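Local coordinates for protein uncharacterized HTH-type transcriptional regulator HI_0893 (Haemophilus influenzae, PDB 3QKX) that probably binds operator DNA as a TetR-family transcriptional regulator, through a helix-turn-helix in its N-terminal domain, at residues A38-A41 / A42-Y46; T78-F81 / F82-Y85. All coordinates share one frame; numbering follows the deposited sequence.

Contact 1 (A38-A41 / A42-Y46); sequences ANVA and AGTIY
The carbonyl of Ala41, the N-cap residue, turns into the first turn of helix 42-48, where its O accepts Thr44 N at 2.7 Å and, in a weak bond, Ile45 N at 3.4 Å. This is the turn of the predicted helix-turn-helix: helix 31-38 ends in a Schellman motif with Asn39 at positive phi (64°), the chain runs extended through Val40 and Ala41, and helix 42-48 begins, probably the recognition helix as in TetR relatives. Thr44 N lies well above the plane of the Ala41 carbonyl, and its N-H...O angle of 133° is far from straight; Ile45 N, though farther off, is better aligned at 158°. Beside these bonds, the side chains of Val40 and Thr44 meet at their branch points, CB to CB at 4.0 Å. Thr44 keeps OG1 beside its own backbone N, which places CG2 anti to that N, 4.1 Å from Val40 CB. Leu9 of helix 6-23 touches both Val40 and Thr44, while Ile45 packs back on Leu34 and Ala35 of helix 31-38, so the turn is fitted against the other two helices of the DNA-binding domain. Val40 CG2 completes the apolar contact, 4.4 Å from Ile45 CB.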
ATOM      1  N   ALA A  38      17.702   7.090  20.748  1.00 78.34           N
ATOM      2  CA  ALA A  38      18.349   5.788  20.973  1.00 75.54           C
ATOM      3  C   ALA A  38      19.069   5.673  22.320  1.00 77.12           C
ATOM      4  O   ALA A  38      19.465   4.576  22.690  1.00 76.28           O
ATOM      5  CB  ALA A  38      19.316   5.466  19.823  1.00 71.47           C
ATOM      6  N   ASN A  39      19.238   6.793  23.043  1.00 80.76           N
ATOM      7  CA  ASN A  39      20.015   6.825  24.288  1.00 82.65           C
ATOM      8  C   ASN A  39      21.503   6.482  24.021  1.00 79.01           C
ATOM      9  O   ASN A  39      22.125   5.715  24.752  1.00 79.04           O
ATOM     10  CB  ASN A  39      19.373   5.898  25.348  1.00 85.93           C
ATOM     11  CG  ASN A  39      19.568   6.396  26.791  1.00 93.90           C
ATOM     12  OD1 ASN A  39      20.483   7.178  27.100  1.00 98.00           O
ATOM     13  ND2 ASN A  39      18.691   5.937  27.683  1.00101.09           N
ATOM     14  N   VAL A  40      22.044   7.061  22.949  1.00 76.44           N
ATOM     15  CA  VAL A  40      23.446   6.967  22.623  1.00 74.37           C
ATOM     16  C   VAL A  40      24.032   8.367  22.475  1.00 76.06           C
ATOM     17  O   VAL A  40      23.334   9.292  22.086  1.00 78.43           O
ATOM     18  CB  VAL A  40      23.696   6.163  21.322  1.00 71.09           C
ATOM     19  CG1 VAL A  40      23.189   4.767  21.471  1.00 70.23           C
ATOM     20  CG2 VAL A  40      23.068   6.831  20.163  1.00 69.90           C
ATOM     21  N   ALA A  41      25.312   8.509  22.798  1.00 75.92           N
ATOM     22  CA  ALA A  41      26.011   9.772  22.658  1.00 77.94           C
ATOM     23  C   ALA A  41      26.103  10.186  21.208  1.00 77.72           C
ATOM     24  O   ALA A  41      26.295   9.336  20.345  1.00 76.04           O
ATOM     25  CB  ALA A  41      27.433   9.648  23.244  1.00 77.37           C
ATOM     26  N   ALA A  42      26.016  11.487  20.943  1.00 80.75           N
ATOM     27  CA  ALA A  42      26.250  12.028  19.588  1.00 82.04           C
ATOM     28  C   ALA A  42      27.489  11.404  18.905  1.00 80.45           C
ATOM     29  O   ALA A  42      27.446  11.012  17.734  1.00 81.10           O
ATOM     30  CB  ALA A  42      26.380  13.566  19.637  1.00 85.67           C
ATOM     31  N   GLY A  43      28.569  11.279  19.656  1.00 79.59           N
ATOM     32  CA  GLY A  43      29.754  10.592  19.175  1.00 78.49           C
ATOM     33  C   GLY A  43      29.525   9.176  18.688  1.00 76.14           C
ATOM     34  O   GLY A  43      30.144   8.760  17.723  1.00 76.81           O
ATOM     35  N   THR A  44      28.656   8.430  19.363  1.00 74.35           N
ATOM     36  CA  THR A  44      28.423   7.030  19.022  1.00 72.25           C
ATOM     37  C   THR A  44      27.788   6.920  17.653  1.00 72.37           C
ATOM     38  O   THR A  44      28.299   6.212  16.792  1.00 72.27           O
ATOM     39  CB  THR A  44      27.501   6.319  20.035  1.00 71.82           C
ATOM     40  OG1 THR A  44      28.153   6.217  21.312  1.00 70.10           O
ATOM     41  CG2 THR A  44      27.145   4.931  19.540  1.00 69.37           C
ATOM     42  N   ILE A  45      26.703   7.657  17.443  1.00 72.54           N
ATOM     43  CA  ILE A  45      25.951   7.567  16.194  1.00 73.47           C
ATOM     44  C   ILE A  45      26.770   8.050  14.983  1.00 76.07           C
ATOM     45  O   ILE A  45      26.695   7.446  13.902  1.00 76.28           O
ATOM     46  CB  ILE A  45      24.565   8.324  16.285  1.00 74.75           C
ATOM     47  CG1 ILE A  45      23.584   7.801  15.241  1.00 74.92           C
ATOM     48  CG2 ILE A  45      24.726   9.831  16.130  1.00 77.47           C
ATOM     49  CD1 ILE A  45      22.168   8.176  15.549  1.00 76.82           C
ATOM     50  N   TYR A  46      27.586   9.096  15.172  1.00 78.17           N
ATOM     51  CA  TYR A  46      28.412   9.618  14.066  1.00 81.39           C
ATOM     52  C   TYR A  46      29.562   8.694  13.728  1.00 81.49           C
ATOM     53  O   TYR A  46      29.983   8.655  12.581  1.00 84.67           O
ATOM     54  CB  TYR A  46      28.940  11.039  14.347  1.00 83.92           C
ATOM     55  CG  TYR A  46      27.950  12.143  14.008  1.00 87.10           C
ATOM     56  CD1 TYR A  46      27.455  12.296  12.712  1.00 90.91           C
ATOM     57  CD2 TYR A  46      27.516  13.041  14.987  1.00 88.20           C
ATOM     58  CE1 TYR A  46      26.537  13.305  12.408  1.00 94.91           C
ATOM     59  CE2 TYR A  46      26.604  14.052  14.697  1.00 91.05           C
ATOM     60  CZ  TYR A  46      26.122  14.188  13.416  1.00 95.10           C
ATOM     61  OH  TYR A  46      25.228  15.201  13.145  1.00 98.74           O
TER

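Contact 2 (T78-F81 / F82-Y85); sequences TKPF and FEQY. With SO4 (sulfate ion), chain G.
Phe81 O accepts Tyr85 N at 2.8 Å, an i to i+4 bond in the first turn of helix 81-98, in the C-terminal domain of this TetR-type fold. One residue earlier, the N-cap Pro80 gives its O to Gln84 N at 2.9 Å. Gln84 adds a side-chain bond to this backbone pairing: its NE2 donates to Lys79 O, also at 2.9 Å, ahead of the helix. That bond is bent, 134° at the hydrogen, with NE2 above the carbonyl plane and the oxygen tilted out of the amide plane. Gln84 sets CG opposite its carbonyl carbon (chi1 -68°) and then runs extended, which carries the amide back past Pro80 O to Lys79. Its other end, OE1, sits 3.6 Å from Phe81 CD1; amide and ring lie alongside each other, their planes 65° apart. Phe130 of helix 126-137 touches both residues, and Trp183 of helix 172-184 meets the rings of Phe82 and Tyr85, so this helix start is packed into the helical bundle. Lys79 begins near Glu83 but stretches away from it; in one of its two modelled conformers Lys79 NZ comes 3.2 Å from O3 of a sulfate, probably from the crystallisation liquor, a weak and doubtful bond. The carboxylate of Glu83 pairs with Arg86, while on another side of the turn the Pro80 ring lies along the aliphatic part of Glu83, Pro80 CD to Glu83 CG 3.9 Å.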
ATOM      1  N   THR A  78       7.265 -30.021   4.725  1.00 79.13           N
ATOM      2  CA  THR A  78       6.464 -31.234   4.876  1.00 81.42           C
ATOM      3  C   THR A  78       4.966 -30.973   4.855  1.00 78.97           C
ATOM      4  O   THR A  78       4.199 -31.874   4.483  1.00 80.12           O
ATOM      5  CB  THR A  78       6.799 -31.986   6.201  1.00 86.62           C
ATOM      6  OG1 THR A  78       6.378 -31.208   7.331  1.00 85.63           O
ATOM      7  CG2 THR A  78       8.281 -32.266   6.307  1.00 90.12           C
ATOM      8  N   LYS A  79       4.546 -29.754   5.258  1.00 76.08           N
ATOM      9  CA  LYS A  79       3.130 -29.352   5.221  0.50 73.19           C
ATOM     10  C   LYS A  79       2.687 -29.095   3.785  1.00 69.70           C
ATOM     11  O   LYS A  79       3.527 -28.881   2.920  1.00 68.67           O
ATOM     12  CB  LYS A  79       2.897 -28.080   6.057  0.50 71.47           C
ATOM     13  CG  LYS A  79       3.050 -28.273   7.542  0.50 74.99           C
ATOM     14  CD  LYS A  79       3.039 -26.948   8.278  0.50 72.81           C
ATOM     15  CE  LYS A  79       3.421 -27.118   9.731  0.50 75.97           C
ATOM     16  NZ  LYS A  79       2.855 -26.038  10.563  0.50 74.28           N
ATOM     17  N   PRO A  80       1.351 -29.077   3.531  1.00 68.07           N
ATOM     18  CA  PRO A  80       0.877 -28.724   2.202  1.00 64.96           C
ATOM     19  C   PRO A  80       1.182 -27.285   1.822  1.00 62.20           C
ATOM     20  O   PRO A  80       1.333 -26.424   2.692  1.00 62.00           O
ATOM     21  CB  PRO A  80      -0.649 -28.902   2.304  1.00 64.99           C
ATOM     22  CG  PRO A  80      -0.893 -29.686   3.472  1.00 68.84           C
ATOM     23  CD  PRO A  80       0.228 -29.460   4.413  1.00 69.95           C
ATOM     24  N   PHE A  81       1.199 -27.016   0.528  1.00 60.39           N
ATOM     25  CA  PHE A  81       1.556 -25.694   0.032  1.00 57.79           C
ATOM     26  C   PHE A  81       0.614 -24.623   0.550  1.00 56.29           C
ATOM     27  O   PHE A  81       1.064 -23.508   0.865  1.00 54.95           O
ATOM     28  CB  PHE A  81       1.614 -25.679  -1.510  1.00 56.72           C
ATOM     29  CG  PHE A  81       2.796 -26.460  -2.079  1.00 59.04           C
ATOM     30  CD1 PHE A  81       4.103 -26.012  -1.885  1.00 59.44           C
ATOM     31  CD2 PHE A  81       2.607 -27.654  -2.757  1.00 60.74           C
ATOM     32  CE1 PHE A  81       5.190 -26.712  -2.380  1.00 61.12           C
ATOM     33  CE2 PHE A  81       3.715 -28.375  -3.253  1.00 63.49           C
ATOM     34  CZ  PHE A  81       5.001 -27.890  -3.061  1.00 62.97           C
ATOM     35  N   PHE A  82      -0.677 -24.961   0.678  1.00 56.34           N
ATOM     36  CA  PHE A  82      -1.652 -24.041   1.286  1.00 54.67           C
ATOM     37  C   PHE A  82      -1.270 -23.678   2.712  1.00 55.35           C
ATOM     38  O   PHE A  82      -1.299 -22.522   3.079  1.00 53.98           O
ATOM     39  CB  PHE A  82      -3.060 -24.646   1.297  1.00 55.96           C
ATOM     40  CG  PHE A  82      -4.047 -23.819   2.041  1.00 55.06           C
ATOM     41  CD1 PHE A  82      -4.325 -22.529   1.632  1.00 54.36           C
ATOM     42  CD2 PHE A  82      -4.678 -24.303   3.180  1.00 58.29           C
ATOM     43  CE1 PHE A  82      -5.249 -21.722   2.345  1.00 54.96           C
ATOM     44  CE2 PHE A  82      -5.605 -23.491   3.903  1.00 58.14           C
ATOM     45  CZ  PHE A  82      -5.884 -22.219   3.471  1.00 55.62           C
ATOM     46  N   GLU A  83      -0.925 -24.672   3.515  1.00 58.09           N
ATOM     47  CA  GLU A  83      -0.514 -24.404   4.897  1.00 60.32           C
ATOM     48  C   GLU A  83       0.787 -23.603   4.972  1.00 58.75           C
ATOM     49  O   GLU A  83       0.954 -22.792   5.892  1.00 59.50           O
ATOM     50  CB  GLU A  83      -0.391 -25.695   5.710  1.00 63.99           C
ATOM     51  CG  GLU A  83      -1.723 -26.448   5.908  1.00 69.10           C
ATOM     52  CD  GLU A  83      -2.809 -25.632   6.666  1.00 72.87           C
ATOM     53  OE1 GLU A  83      -2.469 -24.639   7.378  1.00 70.85           O
ATOM     54  OE2 GLU A  83      -4.008 -25.996   6.532  1.00 76.54           O
ATOM     55  N   GLN A  84       1.684 -23.808   4.006  1.00 57.18           N
ATOM     56  CA  GLN A  84       2.879 -22.990   3.904  1.00 56.65           C
ATOM     57  C   GLN A  84       2.494 -21.559   3.595  1.00 54.29           C
ATOM     58  O   GLN A  84       3.039 -20.637   4.160  1.00 55.30           O
ATOM     59  CB  GLN A  84       3.837 -23.520   2.834  1.00 57.09           C
ATOM     60  CG  GLN A  84       4.464 -24.863   3.176  1.00 59.84           C
ATOM     61  CD  GLN A  84       5.230 -25.482   2.003  1.00 60.86           C
ATOM     62  OE1 GLN A  84       5.685 -24.777   1.094  1.00 59.19           O
ATOM     63  NE2 GLN A  84       5.387 -26.800   2.034  1.00 61.08           N
ATOM     64  N   TYR A  85       1.536 -21.385   2.699  1.00 52.88           N
ATOM     65  CA  TYR A  85       1.041 -20.067   2.365  1.00 50.76           C
ATOM     66  C   TYR A  85       0.289 -19.447   3.554  1.00 51.19           C
ATOM     67  O   TYR A  85       0.481 -18.295   3.853  1.00 51.53           O
ATOM     68  CB  TYR A  85       0.153 -20.118   1.127  1.00 49.04           C
ATOM     69  CG  TYR A  85      -0.570 -18.812   0.867  1.00 47.27           C
ATOM     70  CD1 TYR A  85       0.027 -17.795   0.164  1.00 45.02           C
ATOM     71  CD2 TYR A  85      -1.884 -18.628   1.288  1.00 45.71           C
ATOM     72  CE1 TYR A  85      -0.663 -16.577  -0.073  1.00 44.51           C
ATOM     73  CE2 TYR A  85      -2.552 -17.441   1.060  1.00 44.38           C
ATOM     74  CZ  TYR A  85      -1.936 -16.424   0.388  1.00 42.22           C
ATOM     75  OH  TYR A  85      -2.631 -15.252   0.170  1.00 44.08           O
TER
HETATM   76  S   SO4 G 209       3.540 -27.622  13.722  0.50 85.48           S
HETATM   77  O1  SO4 G 209       4.240 -28.678  12.988  0.50 84.39           O
HETATM   78  O2  SO4 G 209       2.136 -27.570  13.304  0.50 84.01           O
HETATM   79  O3  SO4 G 209       4.187 -26.341  13.444  0.50 84.06           O
HETATM   80  O4  SO4 G 209       3.592 -27.918  15.157  0.50 84.84           O

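Both contacts are helix starts, but they share no helix. Contact 1 comes first along the chain, between helices 31-38 and 42-48 in the predicted DNA-binding region; contact 2 follows beyond helix 52-72, at the start of helix 81-98, in the C-terminal domain. Their centres are 45 Å apart, their nearest atoms about 34 Å, and they lie on opposite sides of the chain's centre, with no touch between them. The all-helical chain thus separates a probable DNA-reading end from the larger helical domain, which in TetR-family regulators usually carries ligand binding and dimerisation.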